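Long-range contacts in OxyA protein (PDB 5HH3), which probably catalyses, as a haem-dependent cytochrome P450, a phenolic coupling step that cyclises the peptide precursor of a glycopeptide antibiotic: residues S69-A74 with A293-R298; Q121-V126 with F358-P363; T283-T288 with P385-V390. All blocks are in the same frame, centred on the assembly; numbering follows the deposited sequence.

Interaction 1. Residues S69-A74 with A293-R298; sequences SDDFSA and ATDDVR
D71 and T294 carry the direct polar link: T294 N donates to D71 O over 2.9 Å. The bond is nearly straight at the hydrogen (166°), although the donor stands above the carbonyl plane. The same oxygen receives a CA-H...O contact from A293. Next along, F72 and A293 form an antiparallel, non-hydrogen-bonded pair, with CA atoms 4.5 Å apart. The F72 ring bridges two apolar partners, CE1 resting on A293 CB at 3.8 Å and CZ on V297 CG1 at 3.7 Å, the V297 side chain crossing it at about a right angle. On the other side of the strand, T294 CG2 meets S73 CB at 4.0 Å. D71 and D295 run side by side with their carboxylates turned 70° apart and their OD2 atoms 4.4 Å from each other, a proximity that might raise the proton affinity of either. A water donates to D71 OD2 and D296 O, linking the segments beside this pair. The contact adds the edge strand 72-73 to strand 291-293 of the mixed P450 sheet, where S73 bonds to V292; V297 opens the hairpin of strands 297-299 and 302-304, and S73 OG hydrogen-bonds to D95 and caps L76 N at the start of helix 75-78.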
loop_
_atom_site.group_PDB
_atom_site.type_symbol
_atom_site.label_atom_id
_atom_site.label_comp_id
_atom_site.label_asym_id
_atom_site.label_seq_id
_atom_site.Cartn_x
_atom_site.Cartn_y
_atom_site.Cartn_z
ATOM N N SER B 69 -0.747 21.967 -13.071
ATOM C CA SER B 69 -1.127 22.880 -11.988
ATOM C C SER B 69 -0.038 22.952 -10.905
ATOM O O SER B 69 0.526 21.922 -10.529
ATOM C CB SER B 69 -2.434 22.394 -11.355
ATOM O OG SER B 69 -2.619 22.982 -10.096
ATOM N N ASP B 70 0.197 24.140 -10.359
ATOM C CA ASP B 70 1.114 24.276 -9.223
ATOM C C ASP B 70 0.462 23.916 -7.873
ATOM O O ASP B 70 1.149 23.895 -6.861
ATOM C CB ASP B 70 1.770 25.680 -9.181
ATOM C CG ASP B 70 0.822 26.782 -8.734
ATOM O OD1 ASP B 70 -0.396 26.695 -9.004
ATOM O OD2 ASP B 70 1.310 27.773 -8.122
ATOM N N ASP B 71 -0.837 23.608 -7.862
ATOM C CA ASP B 71 -1.567 23.285 -6.642
ATOM C C ASP B 71 -1.630 21.797 -6.325
ATOM O O ASP B 71 -2.518 21.383 -5.574
ATOM C CB ASP B 71 -3.000 23.845 -6.718
ATOM C CG ASP B 71 -3.045 25.346 -6.676
ATOM O OD1 ASP B 71 -2.117 25.980 -6.134
ATOM O OD2 ASP B 71 -4.040 25.895 -7.188
ATOM N N PHE B 72 -0.718 21.001 -6.878
ATOM C CA PHE B 72 -0.646 19.581 -6.572
ATOM C C PHE B 72 0.798 19.210 -6.251
ATOM O O PHE B 72 1.726 19.768 -6.827
ATOM C CB PHE B 72 -1.163 18.716 -7.732
ATOM C CG PHE B 72 -2.656 18.736 -7.904
ATOM C CD1 PHE B 72 -3.462 17.812 -7.251
ATOM C CD2 PHE B 72 -3.254 19.673 -8.733
ATOM C CE1 PHE B 72 -4.841 17.833 -7.414
ATOM C CE2 PHE B 72 -4.629 19.696 -8.895
ATOM C CZ PHE B 72 -5.422 18.770 -8.239
ATOM N N SER B 73 0.968 18.284 -5.316
ATOM C CA SER B 73 2.284 17.847 -4.836
ATOM C C SER B 73 2.412 16.354 -5.011
ATOM O O SER B 73 1.504 15.608 -4.680
ATOM C CB SER B 73 2.469 18.181 -3.351
ATOM O OG SER B 73 3.570 17.462 -2.794
ATOM N N ALA B 74 3.562 15.928 -5.522
ATOM C CA ALA B 74 3.924 14.518 -5.594
ATOM C C ALA B 74 4.521 14.002 -4.261
ATOM O O ALA B 74 4.243 12.888 -3.806
ATOM C CB ALA B 74 4.921 14.348 -6.733
ATOM N N ALA B 293 -3.657 17.432 -3.545
ATOM C CA ALA B 293 -4.065 18.851 -3.666
ATOM C C ALA B 293 -3.571 19.666 -2.480
ATOM O O ALA B 293 -3.828 19.316 -1.324
ATOM C CB ALA B 293 -5.573 18.974 -3.815
ATOM N N THR B 294 -2.851 20.740 -2.773
ATOM C CA THR B 294 -2.423 21.695 -1.771
ATOM C C THR B 294 -3.297 22.964 -1.743
ATOM O O THR B 294 -3.094 23.832 -0.913
ATOM C CB THR B 294 -0.943 22.063 -1.956
ATOM O OG1 THR B 294 -0.731 22.605 -3.254
ATOM C CG2 THR B 294 -0.077 20.838 -1.767
ATOM N N ASP B 295 -4.241 23.092 -2.676
ATOM C CA ASP B 295 -5.308 24.090 -2.559
ATOM C C ASP B 295 -6.602 23.442 -3.105
ATOM O O ASP B 295 -6.546 22.410 -3.747
ATOM C CB ASP B 295 -4.928 25.350 -3.335
ATOM C CG ASP B 295 -5.743 26.579 -2.932
ATOM O OD1 ASP B 295 -6.698 26.472 -2.104
ATOM O OD2 ASP B 295 -5.424 27.680 -3.455
ATOM N N ASP B 296 -7.753 24.032 -2.807
ATOM C CA ASP B 296 -9.002 23.643 -3.434
ATOM C C ASP B 296 -8.914 23.962 -4.937
ATOM O O ASP B 296 -8.390 24.996 -5.328
ATOM C CB ASP B 296 -10.195 24.394 -2.828
ATOM C CG ASP B 296 -10.437 24.045 -1.370
ATOM O OD1 ASP B 296 -9.736 23.196 -0.774
ATOM O OD2 ASP B 296 -11.351 24.633 -0.785
ATOM N N VAL B 297 -9.430 23.074 -5.771
ATOM C CA VAL B 297 -9.492 23.340 -7.199
ATOM C C VAL B 297 -10.770 22.744 -7.799
ATOM O O VAL B 297 -11.134 21.594 -7.515
ATOM C CB VAL B 297 -8.204 22.838 -7.906
ATOM C CG1 VAL B 297 -7.969 21.378 -7.648
ATOM C CG2 VAL B 297 -8.231 23.104 -9.413
ATOM N N ARG B 298 -11.436 23.547 -8.618
ATOM C CA ARG B 298 -12.594 23.123 -9.392
ATOM C C ARG B 298 -12.123 22.480 -10.685
ATOM O O ARG B 298 -11.407 23.104 -11.450
ATOM C CB ARG B 298 -13.483 24.305 -9.743
ATOM C CG ARG B 298 -14.158 24.875 -8.531
ATOM C CD ARG B 298 -15.397 25.680 -8.880
ATOM N NE ARG B 298 -16.210 25.757 -7.679
ATOM C CZ ARG B 298 -17.014 24.790 -7.245
ATOM N NH1 ARG B 298 -17.180 23.650 -7.926
ATOM N NH2 ARG B 298 -17.669 24.970 -6.112
HETATM O O HOH W 1 -6.906 26.776 -7.191
#

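Interaction 2. Residues Q121-V126 with F358-P363; sequences QVERVV and FRTAIP
T360 OG1 hydrogen-bonds to the backbone O of L356, one turn back in its own helix, while the rest of the T360 side chain is pressed against V122, E123 and V126. With OG1 beside the backbone N (chi1 -55°), the methyl CG2 faces the other helix as the apolar branch. It meets the E123 backbone at CA, 3.6 Å away, and E123 CG at the same distance of 3.6 Å, the extended E123 chain crossing it at about a right angle. V122 CG1 also reaches T360 CB at 3.8 Å, and V126 CG2 reaches T360 CG2 at 3.7 Å. V126 spreads its two methyls over the next residue: CG1 touches A361 CA at 3.6 Å and CG2 touches A361 CB at 3.8 Å. The segment axes approach to 9.1 Å at a crossing angle of -33°. No hydrogen bond joins the two segments; their contact is van der Waals packing. On the far face of its helix F358 reaches the haem. Helices 112-136 and 351-368, helices D and L of the P450 fold, meet here. Helix 142-159 flanks them through V125 and A361, helix 225-256 lies behind F358, A361 and I362, and helix 274-282 touches F358, I362 and P363.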
loop_
_atom_site.group_PDB
_atom_site.type_symbol
_atom_site.label_atom_id
_atom_site.label_comp_id
_atom_site.label_asym_id
_atom_site.label_seq_id
_atom_site.Cartn_x
_atom_site.Cartn_y
_atom_site.Cartn_z
ATOM N N GLN B 121 24.786 3.492 -32.353
ATOM C CA GLN B 121 24.965 2.466 -31.317
ATOM C C GLN B 121 23.666 1.697 -31.027
ATOM O O GLN B 121 23.696 0.473 -30.866
ATOM C CB GLN B 121 25.515 3.080 -30.025
ATOM C CG GLN B 121 26.116 2.051 -29.070
ATOM C CD GLN B 121 27.098 2.650 -28.076
ATOM O OE1 GLN B 121 26.986 3.811 -27.682
ATOM N NE2 GLN B 121 28.073 1.852 -27.667
ATOM N N VAL B 122 22.537 2.410 -30.977
ATOM C CA VAL B 122 21.244 1.780 -30.734
ATOM C C VAL B 122 20.882 0.842 -31.898
ATOM O O VAL B 122 20.408 -0.244 -31.642
ATOM C CB VAL B 122 20.122 2.804 -30.441
ATOM C CG1 VAL B 122 18.769 2.114 -30.337
ATOM C CG2 VAL B 122 20.410 3.531 -29.140
ATOM N N GLU B 123 21.180 1.237 -33.139
ATOM C CA GLU B 123 20.988 0.366 -34.305
ATOM C C GLU B 123 21.767 -0.942 -34.167
ATOM O O GLU B 123 21.221 -2.013 -34.407
ATOM C CB GLU B 123 21.404 1.064 -35.609
ATOM C CG GLU B 123 20.485 2.192 -36.061
ATOM C CD GLU B 123 20.945 2.864 -37.356
ATOM O OE1 GLU B 123 22.163 2.893 -37.672
ATOM O OE2 GLU B 123 20.062 3.380 -38.073
ATOM N N ARG B 124 23.032 -0.845 -33.764
ATOM C CA ARG B 124 23.849 -2.035 -33.517
ATOM C C ARG B 124 23.294 -2.936 -32.419
ATOM O O ARG B 124 23.334 -4.162 -32.550
ATOM C CB ARG B 124 25.300 -1.664 -33.183
ATOM C CG ARG B 124 26.106 -1.190 -34.381
ATOM C CD ARG B 124 27.592 -1.094 -34.061
ATOM N NE ARG B 124 27.868 0.041 -33.175
ATOM C CZ ARG B 124 28.028 1.317 -33.556
ATOM N NH1 ARG B 124 27.967 1.683 -34.840
ATOM N NH2 ARG B 124 28.258 2.245 -32.632
ATOM N N VAL B 125 22.794 -2.345 -31.326
ATOM C CA VAL B 125 22.227 -3.146 -30.238
ATOM C C VAL B 125 21.024 -3.936 -30.749
ATOM O O VAL B 125 20.894 -5.122 -30.451
ATOM C CB VAL B 125 21.841 -2.296 -29.018
ATOM C CG1 VAL B 125 21.005 -3.107 -28.027
ATOM C CG2 VAL B 125 23.099 -1.765 -28.343
ATOM N N VAL B 126 20.155 -3.275 -31.512
ATOM C CA VAL B 126 19.003 -3.944 -32.082
ATOM C C VAL B 126 19.428 -5.102 -33.021
ATOM O O VAL B 126 18.908 -6.211 -32.901
ATOM C CB VAL B 126 18.127 -3.009 -32.913
ATOM C CG1 VAL B 126 16.851 -3.744 -33.266
ATOM C CG2 VAL B 126 17.814 -1.717 -32.174
ATOM N N PHE B 358 12.722 2.862 -29.490
ATOM C CA PHE B 358 11.539 2.298 -30.130
ATOM C C PHE B 358 11.561 2.530 -31.629
ATOM O O PHE B 358 11.244 1.615 -32.392
ATOM C CB PHE B 358 10.241 2.881 -29.574
ATOM C CG PHE B 358 10.077 2.766 -28.073
ATOM C CD1 PHE B 358 10.684 1.760 -27.336
ATOM C CD2 PHE B 358 9.272 3.691 -27.398
ATOM C CE1 PHE B 358 10.487 1.684 -25.943
ATOM C CE2 PHE B 358 9.080 3.619 -26.023
ATOM C CZ PHE B 358 9.678 2.614 -25.297
ATOM N N ARG B 359 11.941 3.754 -32.021
ATOM C CA ARG B 359 12.045 4.176 -33.428
ATOM C C ARG B 359 13.045 3.317 -34.195
ATOM O O ARG B 359 12.927 3.157 -35.398
ATOM C CB ARG B 359 12.454 5.668 -33.528
ATOM C CG ARG B 359 13.035 6.124 -34.870
ATOM C CD ARG B 359 13.127 7.641 -34.978
ATOM N NE ARG B 359 13.158 8.271 -33.669
ATOM C CZ ARG B 359 14.239 8.816 -33.120
ATOM N NH1 ARG B 359 15.391 8.821 -33.767
ATOM N NH2 ARG B 359 14.151 9.351 -31.921
ATOM N N THR B 360 14.044 2.795 -33.486
ATOM C CA THR B 360 15.097 1.984 -34.067
ATOM C C THR B 360 14.740 0.510 -34.022
ATOM O O THR B 360 14.836 -0.175 -35.040
ATOM C CB THR B 360 16.440 2.223 -33.330
ATOM O OG1 THR B 360 16.735 3.629 -33.344
ATOM C CG2 THR B 360 17.584 1.481 -34.013
ATOM N N ALA B 361 14.333 0.015 -32.855
ATOM C CA ALA B 361 14.126 -1.426 -32.682
ATOM C C ALA B 361 12.887 -1.990 -33.393
ATOM O O ALA B 361 12.922 -3.127 -33.879
ATOM C CB ALA B 361 14.137 -1.804 -31.209
ATOM N N ILE B 362 11.812 -1.214 -33.478
ATOM C CA ILE B 362 10.577 -1.723 -34.071
ATOM C C ILE B 362 10.708 -1.928 -35.593
ATOM O O ILE B 362 10.366 -3.003 -36.081
ATOM C CB ILE B 362 9.339 -0.856 -33.701
ATOM C CG1 ILE B 362 9.068 -0.904 -32.190
ATOM C CG2 ILE B 362 8.105 -1.275 -34.486
ATOM C CD1 ILE B 362 8.877 -2.296 -31.632
ATOM N N PRO B 363 11.188 -0.909 -36.340
ATOM C CA PRO B 363 11.467 -1.134 -37.759
ATOM C C PRO B 363 12.484 -2.223 -38.004
ATOM O O PRO B 363 12.326 -2.990 -38.955
ATOM C CB PRO B 363 12.026 0.218 -38.223
ATOM C CG PRO B 363 11.337 1.190 -37.325
ATOM C CD PRO B 363 11.425 0.502 -35.990
#

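Interaction 3. Residues T283-T288 with P385-V390; sequences TTDEKT and PPPFDV. With HEM (protoporphyrin IX containing Fe), chain G.
T284 and F388 bring two irregular loops together, their CA atoms 5.0 Å apart, where the chain turns through positive phi at T283 just after helix 274-282 and through a cis peptide before P387. The main grip is the E286 carboxylate on the F388 amide. OE1 accepts from F388 N at 3.2 Å through its syn lone pair, with 152° at the hydrogen; OE2 takes a second, weak bond from F388 N at 3.1 Å. The E286 chain bends at chi2 (96°) to put the carboxylate there, and the group lies only 24° from the plane of the F388 ring, with OE2 at the ring edge. OE2 also forms a salt bridge with R22. P387 CB packs against T284 O at 3.4 Å, and the T284 and F388 side chains cross with their CB atoms 4.1 Å apart. Beyond its CB the F388 ring turns away, onto A249 and W252 of helix 225-256. The other side of the 283-288 loop borders the haem: T284 OG1 lies 3.6 Å from the vinyl carbon CBC, D285 OD2 lies 3.7 Å from the meso carbon CHD and is held by Q242, and T288 packs on a propionate. The haem iron FE is 2.1 Å from the O of a water, with C348 as its axial protein ligand. In position these loops probably correspond to substrate recognition sites 5 and 6 of P450s. R245 NH1 hydrogen-bonds to both T284 O and F388 O, tying the loops from the helix side. Chemically, the contact pairs a carboxylate with a backbone N-H and an arginine, which would favour an ionised E286 and would hold the 385-390 loop against the loop that lines the haem pocket.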
loop_
_atom_site.group_PDB
_atom_site.type_symbol
_atom_site.label_atom_id
_atom_site.label_comp_id
_atom_site.label_asym_id
_atom_site.label_seq_id
_atom_site.Cartn_x
_atom_site.Cartn_y
_atom_site.Cartn_z
ATOM N N THR B 283 0.058 2.475 -24.603
ATOM C CA THR B 283 0.092 3.169 -23.290
ATOM C C THR B 283 0.559 2.252 -22.157
ATOM O O THR B 283 -0.235 1.871 -21.285
ATOM C CB THR B 283 -1.288 3.816 -22.954
ATOM O OG1 THR B 283 -1.653 4.704 -24.022
ATOM C CG2 THR B 283 -1.223 4.606 -21.642
ATOM N N THR B 284 1.845 1.890 -22.190
ATOM C CA THR B 284 2.375 0.861 -21.307
ATOM C C THR B 284 2.663 1.353 -19.872
ATOM O O THR B 284 2.939 0.535 -19.003
ATOM C CB THR B 284 3.639 0.192 -21.906
ATOM O OG1 THR B 284 4.595 1.188 -22.278
ATOM C CG2 THR B 284 3.266 -0.640 -23.136
ATOM N N ASP B 285 2.580 2.659 -19.640
ATOM C CA ASP B 285 2.519 3.227 -18.279
ATOM C C ASP B 285 1.137 3.880 -18.137
ATOM O O ASP B 285 0.920 5.004 -18.578
ATOM C CB ASP B 285 3.656 4.238 -18.078
ATOM C CG ASP B 285 3.993 4.493 -16.588
ATOM O OD1 ASP B 285 3.413 3.829 -15.693
ATOM O OD2 ASP B 285 4.871 5.349 -16.320
ATOM N N GLU B 286 0.199 3.148 -17.549
ATOM C CA GLU B 286 -1.213 3.504 -17.624
ATOM C C GLU B 286 -1.667 4.679 -16.755
ATOM O O GLU B 286 -2.722 5.274 -17.035
ATOM C CB GLU B 286 -2.089 2.296 -17.311
ATOM C CG GLU B 286 -2.064 1.190 -18.351
ATOM C CD GLU B 286 -1.090 0.054 -18.028
ATOM O OE1 GLU B 286 -0.224 0.230 -17.137
ATOM O OE2 GLU B 286 -1.182 -1.023 -18.680
ATOM N N LYS B 287 -0.924 4.992 -15.693
ATOM C CA LYS B 287 -1.309 6.097 -14.802
ATOM C C LYS B 287 -0.100 6.794 -14.185
ATOM O O LYS B 287 0.982 6.234 -14.154
ATOM C CB LYS B 287 -2.240 5.596 -13.703
ATOM C CG LYS B 287 -1.696 4.415 -12.948
ATOM C CD LYS B 287 -2.670 3.954 -11.900
ATOM C CE LYS B 287 -2.192 2.655 -11.292
ATOM N NZ LYS B 287 -0.958 2.882 -10.482
ATOM N N THR B 288 -0.308 8.029 -13.734
ATOM C CA THR B 288 0.735 8.816 -13.085
ATOM C C THR B 288 0.731 8.469 -11.611
ATOM O O THR B 288 -0.237 7.886 -11.106
ATOM C CB THR B 288 0.450 10.336 -13.202
ATOM O OG1 THR B 288 -0.896 10.594 -12.807
ATOM C CG2 THR B 288 0.653 10.832 -14.605
ATOM N N PRO B 385 0.588 -7.983 -13.006
ATOM C CA PRO B 385 0.020 -6.759 -12.464
ATOM C C PRO B 385 0.436 -5.528 -13.302
ATOM O O PRO B 385 1.498 -5.540 -13.906
ATOM C CB PRO B 385 0.633 -6.677 -11.069
ATOM C CG PRO B 385 0.972 -8.081 -10.714
ATOM C CD PRO B 385 1.365 -8.734 -12.006
ATOM N N PRO B 386 -0.405 -4.488 -13.353
ATOM C CA PRO B 386 -0.042 -3.222 -13.971
ATOM C C PRO B 386 1.256 -2.652 -13.377
ATOM O O PRO B 386 1.521 -2.922 -12.231
ATOM C CB PRO B 386 -1.215 -2.296 -13.621
ATOM C CG PRO B 386 -2.359 -3.200 -13.342
ATOM C CD PRO B 386 -1.815 -4.528 -12.919
ATOM N N PRO B 387 2.057 -1.891 -14.125
ATOM C CA PRO B 387 1.755 -1.485 -15.500
ATOM C C PRO B 387 2.048 -2.572 -16.560
ATOM O O PRO B 387 2.809 -3.522 -16.294
ATOM C CB PRO B 387 2.625 -0.259 -15.698
ATOM C CG PRO B 387 3.793 -0.449 -14.748
ATOM C CD PRO B 387 3.280 -1.256 -13.594
ATOM N N PHE B 388 1.446 -2.390 -17.742
ATOM C CA PHE B 388 1.415 -3.360 -18.855
ATOM C C PHE B 388 2.619 -4.295 -18.915
ATOM O O PHE B 388 3.704 -3.902 -19.346
ATOM C CB PHE B 388 1.298 -2.653 -20.214
ATOM C CG PHE B 388 0.724 -3.529 -21.309
ATOM C CD1 PHE B 388 1.457 -4.539 -21.890
ATOM C CD2 PHE B 388 -0.557 -3.338 -21.749
ATOM C CE1 PHE B 388 0.902 -5.339 -22.896
ATOM C CE2 PHE B 388 -1.122 -4.139 -22.755
ATOM C CZ PHE B 388 -0.381 -5.127 -23.329
ATOM N N ASP B 389 2.384 -5.535 -18.531
ATOM C CA ASP B 389 3.430 -6.470 -18.266
ATOM C C ASP B 389 3.145 -7.813 -18.942
ATOM O O ASP B 389 2.494 -8.705 -18.364
ATOM C CB ASP B 389 3.566 -6.632 -16.757
ATOM C CG ASP B 389 4.596 -7.658 -16.374
ATOM O OD1 ASP B 389 5.493 -7.932 -17.193
ATOM O OD2 ASP B 389 4.500 -8.189 -15.260
ATOM N N VAL B 390 3.638 -7.950 -20.169
ATOM C CA VAL B 390 3.567 -9.226 -20.874
ATOM C C VAL B 390 4.565 -10.163 -20.202
ATOM O O VAL B 390 5.762 -9.917 -20.244
ATOM C CB VAL B 390 3.902 -9.102 -22.368
ATOM C CG1 VAL B 390 3.762 -10.467 -23.058
ATOM C CG2 VAL B 390 3.020 -8.054 -23.031
HETATM C CHA HEM G . 8.572 10.218 -15.569
HETATM C CHB HEM G . 12.923 8.525 -16.887
HETATM C CHC HEM G . 10.781 5.685 -20.208
HETATM C CHD HEM G . 6.481 7.447 -18.926
HETATM C C1A HEM G . 9.924 9.973 -15.630
HETATM C C2A HEM G . 10.874 10.522 -14.724
HETATM C C3A HEM G . 12.098 10.057 -15.101
HETATM C C4A HEM G . 11.913 9.214 -16.233
HETATM C CMA HEM G . 13.415 10.354 -14.430
HETATM C CAA HEM G . 10.570 11.462 -13.575
HETATM C CBA HEM G . 10.603 12.899 -14.093
HETATM C CGA HEM G . 10.282 13.953 -13.045
HETATM O O1A HEM G . 9.623 13.690 -12.010
HETATM O O2A HEM G . 10.673 15.137 -13.224
HETATM C C1B HEM G . 12.729 7.579 -17.913
HETATM C C2B HEM G . 13.785 6.835 -18.542
HETATM C C3B HEM G . 13.194 6.023 -19.486
HETATM C C4B HEM G . 11.736 6.311 -19.402
HETATM C CMB HEM G . 15.265 6.926 -18.236
HETATM C CAB HEM G . 13.778 5.070 -20.465
HETATM C CBB HEM G . 15.073 4.885 -20.738
HETATM C C1C HEM G . 9.407 5.884 -20.162
HETATM C C2C HEM G . 8.455 5.232 -20.975
HETATM C C3C HEM G . 7.203 5.737 -20.600
HETATM C C4C HEM G . 7.439 6.704 -19.562
HETATM C CMC HEM G . 8.749 4.180 -22.028
HETATM C CAC HEM G . 5.850 5.423 -21.127
HETATM C CBC HEM G . 5.558 4.612 -22.142
HETATM C C1D HEM G . 6.757 8.341 -17.892
HETATM C C2D HEM G . 5.658 9.064 -17.216
HETATM C C3D HEM G . 6.231 9.835 -16.281
HETATM C C4D HEM G . 7.681 9.569 -16.400
HETATM C CMD HEM G . 4.167 8.994 -17.457
HETATM C CAD HEM G . 5.490 10.765 -15.330
HETATM C CBD HEM G . 4.952 10.085 -14.061
HETATM C CGD HEM G . 4.216 11.097 -13.167
HETATM O O1D HEM G . 3.732 10.781 -12.065
HETATM O O2D HEM G . 4.045 12.282 -13.482
HETATM N NA HEM G . 10.574 9.186 -16.559
HETATM N NB HEM G . 11.562 7.251 -18.476
HETATM N NC HEM G . 8.784 6.791 -19.353
HETATM N ND HEM G . 7.957 8.700 -17.394
HETATM FE FE HEM G . 9.683 8.018 -17.917
HETATM O O HOH W 2 9.579 6.614 -16.354
#

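Along the chain the segments run 69-74, 121-126, 283-288, 293-298, 358-363, 385-390, and every pair of contacts interleaves. Interactions 1 and 2 lie on opposite sides of the chain's centre, with their centres about 40 Å apart; interaction 3 lies about 25 Å from the first and about 22 Å from the second, centre to centre. None touches another. Only four residues separate 283-288 from 293-298, among them the haem-binding H289 and R291, which connect interaction 3 to the sheet of interaction 1. Interactions 2 and 3 both border helix 225-256, where F246 meets F358 and T284. Sheet edge, helical core and pocket loops are thus linked around one haem.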